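Local coordinates for protein DMATS type aromatic prenyltransferase (Streptomyces coelicolor, PDB 6ZS0) that probably catalyses transfer of a dimethylallyl group to the C5 position of tryptophan, as an ABBA-barrel aromatic prenyltransferase of the DMATS type, at residues A[276-281]-A[344-349]; A[290-295]-A[300-305]. All blocks are in the same frame, centred on the assembly; numbering follows the deposited sequence.

Contact 1: A[276-281]-A[344-349]; sequences PVRDYV and SSEAYT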
loop_
_atom_site.group_PDB
_atom_site.type_symbol
_atom_site.label_atom_id
_atom_site.label_comp_id
_atom_site.label_asym_id
_atom_site.label_seq_id
_atom_site.Cartn_x
_atom_site.Cartn_y
_atom_site.Cartn_z
ATOM N N PRO A 276 -0.709 -8.455 -8.009
ATOM C CA PRO A 276 0.245 -9.101 -7.096
ATOM C C PRO A 276 1.312 -9.889 -7.879
ATOM O O PRO A 276 1.318 -11.128 -7.880
ATOM C CB PRO A 276 -0.661 -9.982 -6.238
ATOM C CG PRO A 276 -1.787 -10.343 -7.148
ATOM C CD PRO A 276 -2.018 -9.116 -8.004
ATOM N N VAL A 277 2.242 -9.137 -8.462
ATOM C CA VAL A 277 3.243 -9.690 -9.424
ATOM C C VAL A 277 4.058 -10.805 -8.753
ATOM O O VAL A 277 4.481 -11.716 -9.458
ATOM C CB VAL A 277 4.145 -8.578 -9.980
ATOM C CG1 VAL A 277 4.941 -7.897 -8.920
ATOM C CG2 VAL A 277 5.082 -9.090 -11.067
ATOM N N ARG A 278 4.239 -10.771 -7.423
ATOM C CA ARG A 278 5.068 -11.791 -6.729
ATOM C C ARG A 278 4.501 -13.181 -6.940
ATOM O O ARG A 278 5.243 -14.153 -6.753
ATOM C CB ARG A 278 5.254 -11.506 -5.229
ATOM C CG ARG A 278 3.991 -11.507 -4.380
ATOM C CD ARG A 278 4.379 -11.441 -2.914
ATOM N NE ARG A 278 5.031 -12.696 -2.568
ATOM C CZ ARG A 278 5.856 -12.908 -1.525
ATOM N NH1 ARG A 278 6.390 -14.097 -1.364
ATOM N NH2 ARG A 278 6.128 -11.956 -0.673
ATOM N N ASP A 279 3.193 -13.319 -7.219
ATOM C CA ASP A 279 2.546 -14.637 -7.417
ATOM C C ASP A 279 2.725 -15.131 -8.855
ATOM O O ASP A 279 2.362 -16.246 -9.095
ATOM C CB ASP A 279 1.058 -14.575 -7.088
ATOM C CG ASP A 279 0.754 -14.435 -5.619
ATOM O OD1 ASP A 279 1.703 -14.468 -4.806
ATOM O OD2 ASP A 279 -0.453 -14.398 -5.297
ATOM N N TYR A 280 3.334 -14.343 -9.741
ATOM C CA TYR A 280 3.281 -14.610 -11.214
ATOM C C TYR A 280 4.683 -14.630 -11.817
ATOM O O TYR A 280 4.778 -14.587 -13.053
ATOM C CB TYR A 280 2.385 -13.576 -11.924
ATOM C CG TYR A 280 0.969 -13.608 -11.401
ATOM C CD1 TYR A 280 0.204 -14.745 -11.500
ATOM C CD2 TYR A 280 0.407 -12.508 -10.782
ATOM C CE1 TYR A 280 -1.071 -14.818 -10.973
ATOM C CE2 TYR A 280 -0.879 -12.539 -10.274
ATOM C CZ TYR A 280 -1.630 -13.699 -10.376
ATOM O OH TYR A 280 -2.883 -13.793 -9.835
ATOM N N VAL A 281 5.721 -14.694 -10.995
ATOM C CA VAL A 281 7.132 -14.664 -11.463
ATOM C C VAL A 281 7.907 -15.817 -10.834
ATOM O O VAL A 281 7.514 -16.279 -9.771
ATOM C CB VAL A 281 7.800 -13.337 -11.097
ATOM C CG1 VAL A 281 7.162 -12.185 -11.828
ATOM C CG2 VAL A 281 7.793 -13.110 -9.597
ATOM N N SER A 344 8.583 -5.110 -0.500
ATOM C CA SER A 344 8.503 -5.888 0.743
ATOM C C SER A 344 9.720 -5.591 1.620
ATOM O O SER A 344 10.836 -5.624 1.121
ATOM C CB SER A 344 8.411 -7.369 0.414
ATOM O OG SER A 344 7.200 -7.656 -0.290
ATOM N N SER A 345 9.529 -5.385 2.914
ATOM C CA SER A 345 10.645 -5.209 3.865
ATOM C C SER A 345 11.384 -6.538 4.091
ATOM O O SER A 345 12.597 -6.545 4.163
ATOM C CB SER A 345 10.142 -4.596 5.144
ATOM O OG SER A 345 11.131 -4.698 6.149
ATOM N N GLU A 346 10.665 -7.644 4.226
ATOM C CA GLU A 346 11.237 -9.009 4.424
ATOM C C GLU A 346 12.133 -9.024 5.672
ATOM O O GLU A 346 13.157 -9.705 5.681
ATOM C CB GLU A 346 11.872 -9.474 3.104
ATOM C CG GLU A 346 10.797 -9.690 2.032
ATOM C CD GLU A 346 11.134 -10.567 0.844
ATOM O OE1 GLU A 346 12.223 -11.119 0.820
ATOM O OE2 GLU A 346 10.281 -10.680 -0.059
ATOM N N ALA A 347 11.684 -8.396 6.748
ATOM C CA ALA A 347 12.397 -8.401 8.038
ATOM C C ALA A 347 12.434 -9.819 8.612
ATOM O O ALA A 347 13.283 -10.054 9.512
ATOM C CB ALA A 347 11.736 -7.464 9.012
ATOM N N TYR A 348 11.514 -10.698 8.197
ATOM C CA TYR A 348 11.383 -12.067 8.747
ATOM C C TYR A 348 11.696 -13.087 7.658
ATOM O O TYR A 348 11.330 -14.247 7.826
ATOM C CB TYR A 348 10.009 -12.212 9.379
ATOM C CG TYR A 348 9.821 -11.338 10.580
ATOM C CD1 TYR A 348 10.551 -11.562 11.747
ATOM C CD2 TYR A 348 8.957 -10.256 10.557
ATOM C CE1 TYR A 348 10.391 -10.748 12.854
ATOM C CE2 TYR A 348 8.773 -9.453 11.666
ATOM C CZ TYR A 348 9.491 -9.696 12.827
ATOM O OH TYR A 348 9.329 -8.881 13.907
ATOM N N THR A 349 12.368 -12.671 6.597
ATOM C CA THR A 349 12.766 -13.570 5.490
ATOM C C THR A 349 14.293 -13.581 5.463
ATOM O O THR A 349 14.875 -12.665 4.858
ATOM C CB THR A 349 12.059 -13.152 4.195
ATOM O OG1 THR A 349 10.655 -13.052 4.494
ATOM C CG2 THR A 349 12.263 -14.135 3.067
HETATM O O HOH W 1 8.101 -12.404 1.705
HETATM O O HOH W 2 5.674 -9.745 0.212
#
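The backbones stay well apart: Arg278 and Ser344 make the nearest approach, with 10.1 Å between their CA atoms. The gap is spanned by the long side chain of Arg278, which carries its guanidinium to Ser344 and Glu346. The Arg278 chain runs extended at chi2 (171°) and bends at chi3 (-68°), which brings NH2 toward both residues.

Only NH2 takes part. It lies 4.4 Å from Ser344 OG and the same distance from Glu346 OE2, too far for a direct bond to either. OE2 is displaced from the plane of the guanidinium, and none of the N-H bonds is aimed at it. The attraction is therefore between charges alone, and it is short of a salt bridge.

Water mediates what direct contact does not. Water 1 lies at the guanidinium edge, in its plane, and accepts from Arg278 NH2 at 3.1 Å. It passes a weak bond on to Glu346 OE2. A second water is modelled between Arg278 NH2 and Ser344 OG, but it lies too close to NH2, so this link is doubtful. Ser344 OG also bonds to Gly322 O, which ties the serine down. Arg278 NH2 also has a weak, long ion pair with Asp59.

Each segment contains a turn. Tyr280 N bonds to Val277 O at 2.9 Å in the 3-10 segment. Glu346 to Thr349 form a type I beta turn.

The segments follow barrel strands 270-275 and 338-344. Strand 324-332 lies between these two in the sheet, so Arg278 reaches across the start of that strand, probably at the rim of the ABBA barrel. Val277 rests on Ile324 and Leu327 of that strand, and on Ala287 of helix 284-297. Ser344 touches Ala325, while Ser345 and Ala347 pack on Phe9 of helix 6-20.

Contact 2: A[290-295]-A[300-305]; sequences RASTVL and MDASVL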
loop_
_atom_site.group_PDB
_atom_site.type_symbol
_atom_site.label_atom_id
_atom_site.label_comp_id
_atom_site.label_asym_id
_atom_site.label_seq_id
_atom_site.Cartn_x
_atom_site.Cartn_y
_atom_site.Cartn_z
ATOM N N ARG A 290 9.620 -6.894 -15.658
ATOM C CA ARG A 290 8.233 -6.501 -16.005
ATOM C C ARG A 290 7.972 -5.075 -15.540
ATOM O O ARG A 290 7.404 -4.296 -16.296
ATOM C CB ARG A 290 7.225 -7.447 -15.360
ATOM C CG ARG A 290 7.290 -8.857 -15.910
ATOM C CD ARG A 290 6.267 -9.777 -15.292
ATOM N NE ARG A 290 6.530 -11.175 -15.562
ATOM C CZ ARG A 290 5.826 -12.178 -15.049
ATOM N NH1 ARG A 290 4.760 -11.932 -14.297
ATOM N NH2 ARG A 290 6.175 -13.423 -15.302
ATOM N N ALA A 291 8.386 -4.718 -14.324
ATOM C CA ALA A 291 8.225 -3.329 -13.854
ATOM C C ALA A 291 8.918 -2.368 -14.820
ATOM O O ALA A 291 8.344 -1.281 -15.120
ATOM C CB ALA A 291 8.777 -3.195 -12.477
ATOM N N SER A 292 10.119 -2.729 -15.262
ATOM C CA SER A 292 10.934 -1.867 -16.157
ATOM C C SER A 292 10.183 -1.665 -17.481
ATOM O O SER A 292 10.151 -0.531 -17.974
ATOM C CB SER A 292 12.308 -2.435 -16.331
ATOM O OG SER A 292 13.014 -2.443 -15.101
ATOM N N THR A 293 9.555 -2.709 -18.015
ATOM C CA THR A 293 8.727 -2.647 -19.256
ATOM C C THR A 293 7.545 -1.692 -19.050
ATOM O O THR A 293 7.288 -0.862 -19.931
ATOM C CB THR A 293 8.249 -4.031 -19.693
ATOM O OG1 THR A 293 9.412 -4.833 -19.900
ATOM C CG2 THR A 293 7.399 -3.982 -20.947
ATOM N N VAL A 294 6.841 -1.786 -17.931
ATOM C CA VAL A 294 5.672 -0.899 -17.653
ATOM C C VAL A 294 6.146 0.553 -17.596
ATOM O O VAL A 294 5.469 1.445 -18.169
ATOM C CB VAL A 294 4.955 -1.294 -16.353
ATOM C CG1 VAL A 294 3.853 -0.299 -16.015
ATOM C CG2 VAL A 294 4.397 -2.712 -16.444
ATOM N N LEU A 295 7.247 0.800 -16.898
ATOM C CA LEU A 295 7.788 2.163 -16.752
ATOM C C LEU A 295 8.129 2.713 -18.143
ATOM O O LEU A 295 7.681 3.862 -18.472
ATOM C CB LEU A 295 9.009 2.117 -15.834
ATOM C CG LEU A 295 8.693 1.941 -14.354
ATOM C CD1 LEU A 295 9.966 1.626 -13.581
ATOM C CD2 LEU A 295 8.026 3.188 -13.792
ATOM N N MET A 300 9.044 6.474 -18.689
ATOM C CA MET A 300 9.819 6.703 -17.431
ATOM C C MET A 300 11.035 5.782 -17.394
ATOM O O MET A 300 10.985 4.715 -18.017
ATOM C CB MET A 300 8.935 6.506 -16.193
ATOM C CG MET A 300 7.862 7.577 -16.136
ATOM S SD MET A 300 6.723 7.492 -14.772
ATOM C CE MET A 300 5.710 6.089 -15.259
ATOM N N ASP A 301 12.094 6.222 -16.715
ATOM C CA ASP A 301 13.340 5.443 -16.492
ATOM C C ASP A 301 13.143 4.498 -15.309
ATOM O O ASP A 301 12.482 4.916 -14.355
ATOM C CB ASP A 301 14.529 6.356 -16.190
ATOM C CG ASP A 301 15.737 5.609 -15.649
ATOM O OD1 ASP A 301 16.147 5.885 -14.510
ATOM O OD2 ASP A 301 16.227 4.744 -16.342
ATOM N N ALA A 302 13.763 3.315 -15.359
ATOM C CA ALA A 302 13.621 2.223 -14.367
ATOM C C ALA A 302 14.880 2.040 -13.497
ATOM O O ALA A 302 14.824 1.242 -12.574
ATOM C CB ALA A 302 13.296 0.956 -15.102
ATOM N N SER A 303 15.995 2.740 -13.757
ATOM C CA SER A 303 17.259 2.554 -12.996
ATOM C C SER A 303 17.044 2.826 -11.492
ATOM O O SER A 303 17.666 2.136 -10.676
ATOM C CB SER A 303 18.388 3.397 -13.576
ATOM O OG SER A 303 18.147 4.772 -13.370
ATOM N N VAL A 304 16.172 3.763 -11.119
ATOM C CA VAL A 304 15.907 4.050 -9.680
ATOM C C VAL A 304 15.306 2.794 -9.035
ATOM O O VAL A 304 15.694 2.474 -7.921
ATOM C CB VAL A 304 15.019 5.294 -9.468
ATOM C CG1 VAL A 304 14.439 5.369 -8.067
ATOM C CG2 VAL A 304 15.774 6.579 -9.757
ATOM N N LEU A 305 14.418 2.081 -9.723
ATOM C CA LEU A 305 13.788 0.870 -9.130
ATOM C C LEU A 305 14.842 -0.225 -8.935
ATOM O O LEU A 305 14.763 -0.923 -7.923
ATOM C CB LEU A 305 12.633 0.392 -10.000
ATOM C CG LEU A 305 11.866 -0.813 -9.448
ATOM C CD1 LEU A 305 11.160 -0.503 -8.121
ATOM C CD2 LEU A 305 10.855 -1.300 -10.468
#
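Leu295 has chi1 -75°, with CG beside its backbone N, and this sends its two methyls into the second segment. Leu305 has chi1 -177°, with CG opposite its backbone N, and this brings CD2 to the first helix.

Leu295 makes the largest contribution. CD1 rests on Ala302 CB at 3.7 Å. CD2 meets the terminal methyl of Met300, CE, at 4.0 Å. The Met300 chain bends at chi3, and the two side chains cross at about a right angle. With Leu295 cut back to an alanine, a gap would probably open beside Ala302 CB, and Met300 CE would lose one of its apolar neighbours.

One turn earlier in the helix, Ala291 CB meets Leu305 CD2 at 3.5 Å, tighter than usual for two carbons. Ser292 OG touches Ala302 CB at 3.4 Å, but its polar partner is Leu288 O in its own helix.

Two consecutive helices, 284-297 and 303-312, are joined by a short connection that folds back on the end of the first. These belong to the outer helical layer of the ABBA barrel. The turn is closed by Met300 N, which bonds to Leu295 O at 3.0 Å, with the donor 47° above the carbonyl plane.

The second helix is capped by Asp301. Its OD1 takes the Ser303 OG hydrogen on the syn lone pair at 2.6 Å, and OD2 receives a weak bond from Ser303 N. Beneath this helix pair, Leu295 and Met300 both reach Val339 of strand 338-344 and Phe70 of strand 64-70.

Contact 2 is nested inside the chain loop that contact 1 closes. Their centres are about 18 Å apart, yet they touch. Arg290 NH2, from helix 284-297, lies 2.9 Å from Tyr280 O, a probable hydrogen bond. Val281 CG1 packs against Arg290 NH1 at 3.5 Å. Strand 338-344 also links them: it supports the helix pair of contact 2 and leads into Ser344 of contact 1. Contact 1 is closer to the centre of the chain, about 13 Å against about 19 Å. In this family the substrates bind inside the barrel. Contact 1 probably lies at the barrel rim and contact 2 in the outer helical layer; no residue of either is identified here as binding substrate.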